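Local coordinates for thioesterase domain-containing protein (Pseudomonas aeruginosa, PDB 3F1T) that is of unproven function but probably hydrolyses an acyl-CoA thioester, as hot-dog-fold thioesterases do, perhaps with 1,4-dihydroxy-2-naphthoyl-CoA as substrate, at residues Y107-F119 with Q127-M139. Residues are numbered along the deposited sequence; the frame is centred on the assembly and turned at random.
Sequences YRVTPNVIFTRGF and QPIAHVVGAFMRM
In the antiparallel sheet of this hot-dog fold, strands 113-119 and 130-137 pair as the two arms of a beta hairpin, running 160° apart. Ile114 with Phe136, Thr116 with Gly134 and Gly118 with Val132 are the hydrogen-bonded pairs, each with two N-H...O bonds; the shortest joins Phe136 N to Ile114 O at 2.7 Å.

The face bearing Ile114, Thr116, Val132 and Phe136 looks onto helix 56-70, where Cys67 touches the last three. Thr116 holds OG1 anti to its backbone N (chi1 -166°), which puts the methyl CG2 between N and the carbonyl carbon, 3.6 Å from Phe136 CE2; OG1 bonds Ser70 OG. Gly134 lies beside this pair, and Phe136 CE2 occupies space that a CB there would need.

On the opposite face, Ala135 CB packs 3.8 Å from Phe115 CD2, and Val133 CG1 meets the rim of the Tyr107 ring, 3.7 Å from OH. Arg117 runs out extended along Val133, its CG 3.8 Å from CG2, until its guanidinium lies nearly parallel to the His131 ring (planes 4° apart); the same two residues of a neighbouring subunit pack here.

Past the strand end, Arg138 N bonds Asn112 O. The Arg138 side chain crosses Ile114 at about a right angle, then bends at chi3, so that NH1 reaches Thr110 O at 2.9 Å. Pro111 O sits over one guanidinium face, close but not bonded, consistent with a favourable electrostatic contact. The one side-chain hydrogen bond across the two segments thus ends on a backbone carbonyl, joining the residue just past strand 130-137 to the 110-112 turn.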
ATOM      1  N   TYR B 107      14.399   4.638  -7.307  1.00 21.43           N
ATOM      2  CA  TYR B 107      13.884   5.744  -8.110  1.00 21.39           C
ATOM      3  C   TYR B 107      13.917   7.083  -7.362  1.00 24.06           C
ATOM      4  O   TYR B 107      13.847   8.153  -7.982  1.00 22.83           O
ATOM      5  CB  TYR B 107      12.477   5.434  -8.634  1.00 20.47           C
ATOM      6  CG  TYR B 107      11.414   5.354  -7.564  1.00 14.68           C
ATOM      7  CD1 TYR B 107      10.725   6.492  -7.151  1.00 20.43           C
ATOM      8  CD2 TYR B 107      11.064   4.138  -6.994  1.00 23.11           C
ATOM      9  CE1 TYR B 107       9.802   6.435  -6.135  1.00 16.41           C
ATOM     10  CE2 TYR B 107      10.067   4.061  -6.028  1.00 19.29           C
ATOM     11  CZ  TYR B 107       9.392   5.202  -5.662  1.00 17.62           C
ATOM     12  OH  TYR B 107       8.418   5.140  -4.693  1.00 19.66           O
ATOM     13  N   ARG B 108      14.135   7.027  -6.046  1.00 23.43           N
ATOM     14  CA  ARG B 108      14.395   8.238  -5.272  1.00 22.80           C
ATOM     15  C   ARG B 108      15.268   7.970  -4.058  1.00 23.40           C
ATOM     16  O   ARG B 108      15.080   6.972  -3.342  1.00 22.07           O
ATOM     17  CB  ARG B 108      13.094   8.909  -4.822  1.00 21.81           C
ATOM     18  CG  ARG B 108      13.325  10.325  -4.288  1.00 20.91           C
ATOM     19  CD  ARG B 108      12.112  10.868  -3.578  1.00 26.57           C
ATOM     20  NE  ARG B 108      10.972  10.982  -4.483  1.00 31.78           N
ATOM     21  CZ  ARG B 108       9.913  10.186  -4.437  1.00 26.36           C
ATOM     22  NH1 ARG B 108       9.818   9.278  -3.472  1.00 26.63           N
ATOM     23  NH2 ARG B 108       8.911  10.366  -5.286  1.00 26.14           N
ATOM     24  N   VAL B 109      16.220   8.872  -3.840  1.00 24.29           N
ATOM     25  CA  VAL B 109      17.140   8.816  -2.708  1.00 22.58           C
ATOM     26  C   VAL B 109      17.108  10.146  -1.979  1.00 22.03           C
ATOM     27  O   VAL B 109      17.372  11.181  -2.570  1.00 19.10           O
ATOM     28  CB  VAL B 109      18.584   8.556  -3.171  1.00 23.61           C
ATOM     29  CG1 VAL B 109      19.521   8.474  -1.973  1.00 22.65           C
ATOM     30  CG2 VAL B 109      18.651   7.264  -3.994  1.00 26.37           C
ATOM     31  N   THR B 110      16.690  10.122  -0.716  1.00 22.00           N
ATOM     32  CA  THR B 110      16.872  11.264   0.172  1.00 22.43           C
ATOM     33  C   THR B 110      18.011  10.973   1.157  1.00 23.09           C
ATOM     34  O   THR B 110      18.608   9.903   1.106  1.00 23.37           O
ATOM     35  CB  THR B 110      15.560  11.600   0.919  1.00 21.87           C
ATOM     36  OG1 THR B 110      15.325  10.634   1.952  1.00 28.20           O
ATOM     37  CG2 THR B 110      14.370  11.582  -0.039  1.00 21.11           C
ATOM     38  N   PRO B 111      18.388  11.964   1.982  1.00 23.01           N
ATOM     39  CA  PRO B 111      19.480  11.743   2.913  1.00 23.99           C
ATOM     40  C   PRO B 111      19.339  10.503   3.806  1.00 24.62           C
ATOM     41  O   PRO B 111      20.345   9.848   4.097  1.00 22.46           O
ATOM     42  CB  PRO B 111      19.490  13.027   3.733  1.00 24.96           C
ATOM     43  CG  PRO B 111      19.063  14.058   2.759  1.00 24.75           C
ATOM     44  CD  PRO B 111      18.027  13.392   1.900  1.00 20.51           C
ATOM     45  N   ASN B 112      18.113  10.144   4.186  1.00 24.78           N
ATOM     46  CA  ASN B 112      17.910   8.988   5.069  1.00 24.75           C
ATOM     47  C   ASN B 112      16.943   7.910   4.574  1.00 23.99           C
ATOM     48  O   ASN B 112      16.754   6.888   5.232  1.00 23.77           O
ATOM     49  CB  ASN B 112      17.542   9.435   6.485  1.00 24.42           C
ATOM     50  CG  ASN B 112      18.703  10.110   7.199  1.00 33.04           C
ATOM     51  OD1 ASN B 112      19.693   9.460   7.542  1.00 44.77           O
ATOM     52  ND2 ASN B 112      18.655  11.433   7.298  1.00 35.39           N
ATOM     53  N   VAL B 113      16.383   8.095   3.384  1.00 23.17           N
ATOM     54  CA  VAL B 113      15.408   7.147   2.863  1.00 18.21           C
ATOM     55  C   VAL B 113      15.691   6.863   1.394  1.00 19.34           C
ATOM     56  O   VAL B 113      16.089   7.760   0.645  1.00 21.45           O
ATOM     57  CB  VAL B 113      13.970   7.688   3.001  1.00 17.54           C
ATOM     58  CG1 VAL B 113      12.961   6.602   2.651  1.00 19.64           C
ATOM     59  CG2 VAL B 113      13.723   8.233   4.396  1.00 14.68           C
ATOM     60  N   ILE B 114      15.598   5.592   1.014  1.00 19.85           N
ATOM     61  CA  ILE B 114      15.656   5.191  -0.397  1.00 18.78           C
ATOM     62  C   ILE B 114      14.366   4.517  -0.800  1.00 17.80           C
ATOM     63  O   ILE B 114      13.775   3.790  -0.008  1.00 15.77           O
ATOM     64  CB  ILE B 114      16.804   4.210  -0.662  1.00 20.64           C
ATOM     65  CG1 ILE B 114      18.126   4.839  -0.206  1.00 21.91           C
ATOM     66  CG2 ILE B 114      16.847   3.827  -2.141  1.00 17.42           C
ATOM     67  CD1 ILE B 114      19.332   3.969  -0.427  1.00 24.04           C
ATOM     68  N   PHE B 115      13.826   4.968  -1.926  1.00 18.63           N
ATOM     69  CA  PHE B 115      12.567   4.472  -2.466  1.00 17.09           C
ATOM     70  C   PHE B 115      12.852   3.659  -3.724  1.00 19.88           C
ATOM     71  O   PHE B 115      13.616   4.078  -4.595  1.00 15.81           O
ATOM     72  CB  PHE B 115      11.651   5.642  -2.844  1.00 17.48           C
ATOM     73  CG  PHE B 115      11.206   6.480  -1.667  1.00 17.29           C
ATOM     74  CD1 PHE B 115      12.012   7.499  -1.174  1.00 17.97           C
ATOM     75  CD2 PHE B 115       9.984   6.243  -1.050  1.00 20.33           C
ATOM     76  CE1 PHE B 115      11.600   8.277  -0.108  1.00 15.32           C
ATOM     77  CE2 PHE B 115       9.561   7.028   0.016  1.00 19.54           C
ATOM     78  CZ  PHE B 115      10.377   8.051   0.479  1.00 17.79           C
ATOM     79  N   THR B 116      12.191   2.516  -3.842  1.00 17.19           N
ATOM     80  CA  THR B 116      12.563   1.582  -4.867  1.00 19.36           C
ATOM     81  C   THR B 116      11.328   0.868  -5.415  1.00 18.54           C
ATOM     82  O   THR B 116      10.331   0.727  -4.726  1.00 13.59           O
ATOM     83  CB  THR B 116      13.621   0.582  -4.363  1.00 18.83           C
ATOM     84  OG1 THR B 116      14.188  -0.113  -5.484  1.00 29.66           O
ATOM     85  CG2 THR B 116      13.026  -0.406  -3.412  1.00 19.11           C
ATOM     86  N   ARG B 117      11.346   0.602  -6.712  1.00 19.35           N
ATOM     87  CA  ARG B 117      10.241  -0.051  -7.365  1.00 21.68           C
ATOM     88  C   ARG B 117      10.788  -1.243  -8.140  1.00 22.41           C
ATOM     89  O   ARG B 117      11.844  -1.150  -8.769  1.00 22.97           O
ATOM     90  CB  ARG B 117       9.570   0.939  -8.312  1.00 22.65           C
ATOM     91  CG  ARG B 117       8.291   0.427  -8.926  1.00 30.31           C
ATOM     92  CD  ARG B 117       7.496   1.554  -9.605  1.00 35.98           C
ATOM     93  NE  ARG B 117       6.229   1.041 -10.118  1.00 36.43           N
ATOM     94  CZ  ARG B 117       6.031   0.670 -11.383  1.00 44.59           C
ATOM     95  NH1 ARG B 117       6.927   0.988 -12.322  1.00 30.06           N
ATOM     96  NH2 ARG B 117       4.875   0.102 -11.733  1.00 31.48           N
ATOM     97  N   GLY B 118       9.996  -2.303  -8.227  1.00 22.65           N
ATOM     98  CA  GLY B 118      10.394  -3.499  -8.963  1.00 20.19           C
ATOM     99  C   GLY B 118       9.216  -4.427  -9.232  1.00 19.41           C
ATOM    100  O   GLY B 118       8.052  -4.032  -9.106  1.00 17.83           O
ATOM    101  N   PHE B 119       9.509  -5.650  -9.649  1.00 17.30           N
ATOM    102  CA  PHE B 119       8.440  -6.572 -10.022  1.00 19.81           C
ATOM    103  C   PHE B 119       8.969  -7.999 -10.020  1.00 19.24           C
ATOM    104  O   PHE B 119      10.180  -8.200 -10.015  1.00 19.89           O
ATOM    105  CB  PHE B 119       7.833  -6.186 -11.387  1.00 17.65           C
ATOM    106  CG  PHE B 119       8.843  -6.055 -12.492  1.00 16.27           C
ATOM    107  CD1 PHE B 119       9.133  -7.141 -13.317  1.00 16.86           C
ATOM    108  CD2 PHE B 119       9.536  -4.875 -12.680  1.00 18.47           C
ATOM    109  CE1 PHE B 119      10.127  -7.073 -14.269  1.00 16.82           C
ATOM    110  CE2 PHE B 119      10.493  -4.771 -13.675  1.00 25.06           C
ATOM    111  CZ  PHE B 119      10.780  -5.878 -14.489  1.00 23.15           C
ATOM    112  N   GLN B 127       5.043  -9.440 -18.710  1.00 45.68           N
ATOM    113  CA  GLN B 127       3.783  -9.636 -18.002  1.00 42.92           C
ATOM    114  C   GLN B 127       4.072 -10.077 -16.582  1.00 38.16           C
ATOM    115  O   GLN B 127       4.049 -11.268 -16.285  1.00 39.13           O
ATOM    116  CB  GLN B 127       2.919 -10.686 -18.703  1.00 43.79           C
ATOM    117  CG  GLN B 127       2.751 -10.447 -20.191  1.00 51.84           C
ATOM    118  CD  GLN B 127       3.408 -11.534 -21.024  1.00 58.59           C
ATOM    119  OE1 GLN B 127       3.335 -12.722 -20.685  1.00 58.78           O
ATOM    120  NE2 GLN B 127       4.047 -11.129 -22.132  1.00 61.93           N
ATOM    121  N   PRO B 128       4.515  -9.135 -15.746  1.00 34.09           N
ATOM    122  CA  PRO B 128       5.007  -9.499 -14.428  1.00 29.49           C
ATOM    123  C   PRO B 128       3.925 -10.104 -13.543  1.00 28.27           C
ATOM    124  O   PRO B 128       2.736  -9.883 -13.762  1.00 28.80           O
ATOM    125  CB  PRO B 128       5.504  -8.170 -13.851  1.00 29.68           C
ATOM    126  CG  PRO B 128       4.981  -7.101 -14.761  1.00 31.23           C
ATOM    127  CD  PRO B 128       4.814  -7.734 -16.091  1.00 33.26           C
ATOM    128  N   ILE B 129       4.354 -10.943 -12.611  1.00 25.56           N
ATOM    129  CA  ILE B 129       3.470 -11.600 -11.669  1.00 23.93           C
ATOM    130  C   ILE B 129       2.937 -10.608 -10.633  1.00 23.22           C
ATOM    131  O   ILE B 129       1.779 -10.667 -10.248  1.00 21.42           O
ATOM    132  CB  ILE B 129       4.224 -12.699 -10.923  1.00 24.24           C
ATOM    133  CG1 ILE B 129       4.611 -13.824 -11.870  1.00 24.63           C
ATOM    134  CG2 ILE B 129       3.391 -13.255  -9.799  1.00 25.84           C
ATOM    135  CD1 ILE B 129       5.526 -14.811 -11.217  1.00 29.07           C
ATOM    136  N   ALA B 130       3.788  -9.671 -10.229  1.00 20.53           N
ATOM    137  CA  ALA B 130       3.499  -8.790  -9.102  1.00 21.21           C
ATOM    138  C   ALA B 130       4.310  -7.509  -9.238  1.00 19.29           C
ATOM    139  O   ALA B 130       5.446  -7.534  -9.698  1.00 21.32           O
ATOM    140  CB  ALA B 130       3.835  -9.490  -7.774  1.00 17.79           C
ATOM    141  N   HIS B 131       3.708  -6.390  -8.844  1.00 22.61           N
ATOM    142  CA  HIS B 131       4.408  -5.116  -8.727  1.00 20.02           C
ATOM    143  C   HIS B 131       4.702  -4.821  -7.266  1.00 21.32           C
ATOM    144  O   HIS B 131       3.883  -5.109  -6.392  1.00 21.67           O
ATOM    145  CB  HIS B 131       3.552  -3.999  -9.323  1.00 20.76           C
ATOM    146  CG  HIS B 131       3.549  -3.981 -10.822  1.00 22.55           C
ATOM    147  ND1 HIS B 131       2.539  -4.559 -11.565  1.00 21.10           N
ATOM    148  CD2 HIS B 131       4.529  -3.672 -11.704  1.00 20.03           C
ATOM    149  CE1 HIS B 131       2.855  -4.517 -12.846  1.00 18.48           C
ATOM    150  NE2 HIS B 131       4.059  -3.988 -12.958  1.00 25.89           N
ATOM    151  N   VAL B 132       5.817  -4.136  -7.015  1.00 20.36           N
ATOM    152  CA  VAL B 132       6.307  -3.920  -5.653  1.00 18.21           C
ATOM    153  C   VAL B 132       6.903  -2.529  -5.559  1.00 18.48           C
ATOM    154  O   VAL B 132       7.592  -2.085  -6.483  1.00 14.76           O
ATOM    155  CB  VAL B 132       7.425  -4.930  -5.293  1.00 18.70           C
ATOM    156  CG1 VAL B 132       7.820  -4.782  -3.849  1.00 19.63           C
ATOM    157  CG2 VAL B 132       6.957  -6.319  -5.559  1.00 15.09           C
ATOM    158  N   VAL B 133       6.638  -1.847  -4.447  1.00 16.97           N
ATOM    159  CA  VAL B 133       7.288  -0.567  -4.136  1.00 18.97           C
ATOM    160  C   VAL B 133       7.644  -0.619  -2.662  1.00 19.30           C
ATOM    161  O   VAL B 133       6.885  -1.169  -1.857  1.00 17.52           O
ATOM    162  CB  VAL B 133       6.324   0.619  -4.386  1.00 17.30           C
ATOM    163  CG1 VAL B 133       6.930   1.894  -3.890  1.00 23.82           C
ATOM    164  CG2 VAL B 133       5.994   0.736  -5.872  1.00 15.02           C
ATOM    165  N   GLY B 134       8.866  -0.221  -2.336  1.00 18.28           N
ATOM    166  CA  GLY B 134       9.268  -0.167  -0.936  1.00 17.56           C
ATOM    167  C   GLY B 134      10.124   1.042  -0.626  1.00 17.23           C
ATOM    168  O   GLY B 134      10.667   1.673  -1.527  1.00 18.61           O
ATOM    169  N   ALA B 135      10.261   1.337   0.659  1.00 15.98           N
ATOM    170  CA  ALA B 135      11.092   2.443   1.119  1.00 18.72           C
ATOM    171  C   ALA B 135      11.990   1.907   2.207  1.00 18.68           C
ATOM    172  O   ALA B 135      11.583   1.049   2.990  1.00 19.35           O
ATOM    173  CB  ALA B 135      10.224   3.568   1.670  1.00 17.32           C
ATOM    174  N   PHE B 136      13.215   2.409   2.251  1.00 20.55           N
ATOM    175  CA  PHE B 136      14.248   1.808   3.062  1.00 19.70           C
ATOM    176  C   PHE B 136      14.996   2.886   3.818  1.00 21.10           C
ATOM    177  O   PHE B 136      15.266   3.962   3.283  1.00 21.46           O
ATOM    178  CB  PHE B 136      15.201   0.996   2.173  1.00 20.20           C
ATOM    179  CG  PHE B 136      14.580  -0.257   1.629  1.00 20.49           C
ATOM    180  CD1 PHE B 136      14.616  -1.434   2.359  1.00 16.20           C
ATOM    181  CD2 PHE B 136      13.845  -0.225   0.454  1.00 20.32           C
ATOM    182  CE1 PHE B 136      13.907  -2.548   1.938  1.00 16.31           C
ATOM    183  CE2 PHE B 136      13.135  -1.327   0.029  1.00 19.05           C
ATOM    184  CZ  PHE B 136      13.183  -2.498   0.757  1.00 18.75           C
HETATM  185  N   MSE B 137      15.427   2.557   5.025  1.00 21.67           N
HETATM  186  CA  MSE B 137      16.079   3.537   5.875  1.00 25.59           C
HETATM  187  C   MSE B 137      17.599   3.451   5.769  1.00 25.12           C
HETATM  188  O   MSE B 137      18.175   2.410   6.047  1.00 23.15           O
HETATM  189  CB  MSE B 137      15.654   3.300   7.315  1.00 27.72           C
HETATM  190  CG  MSE B 137      16.356   4.193   8.301  1.00 37.36           C
HETATM  191 SE   MSE B 137      15.335   5.813   8.644  1.00 55.34          SE
HETATM  192  CE  MSE B 137      14.585   5.310  10.383  1.00 45.58           C
ATOM    193  N   ARG B 138      18.240   4.514   5.294  1.00 29.53           N
ATOM    194  CA  ARG B 138      19.685   4.639   5.441  1.00 34.34           C
ATOM    195  C   ARG B 138      20.026   4.903   6.894  1.00 40.10           C
ATOM    196  O   ARG B 138      19.814   6.009   7.393  1.00 43.35           O
ATOM    197  CB  ARG B 138      20.223   5.786   4.595  1.00 32.06           C
ATOM    198  CG  ARG B 138      20.048   5.576   3.118  1.00 35.28           C
ATOM    199  CD  ARG B 138      20.235   6.873   2.364  1.00 32.33           C
ATOM    200  NE  ARG B 138      21.642   7.243   2.280  1.00 31.33           N
ATOM    201  CZ  ARG B 138      22.117   8.195   1.486  1.00 30.53           C
ATOM    202  NH1 ARG B 138      21.296   8.899   0.717  1.00 25.28           N
ATOM    203  NH2 ARG B 138      23.413   8.462   1.483  1.00 29.00           N
HETATM  204  N   MSE B 139      20.603   3.909   7.561  1.00 46.35           N
HETATM  205  CA  MSE B 139      21.012   4.069   8.956  1.00 51.03           C
HETATM  206  C   MSE B 139      22.299   4.891   9.129  1.00 50.05           C
HETATM  207  O   MSE B 139      23.080   5.102   8.191  1.00 48.79           O
HETATM  208  CB  MSE B 139      21.155   2.701   9.634  1.00 54.44           C
HETATM  209  CG  MSE B 139      19.849   1.924   9.762  1.00 60.96           C
HETATM  210 SE   MSE B 139      18.391   2.946  10.609  1.00 82.26          SE
HETATM  211  CE  MSE B 139      19.385   3.803  12.104  1.00 82.40           C
TER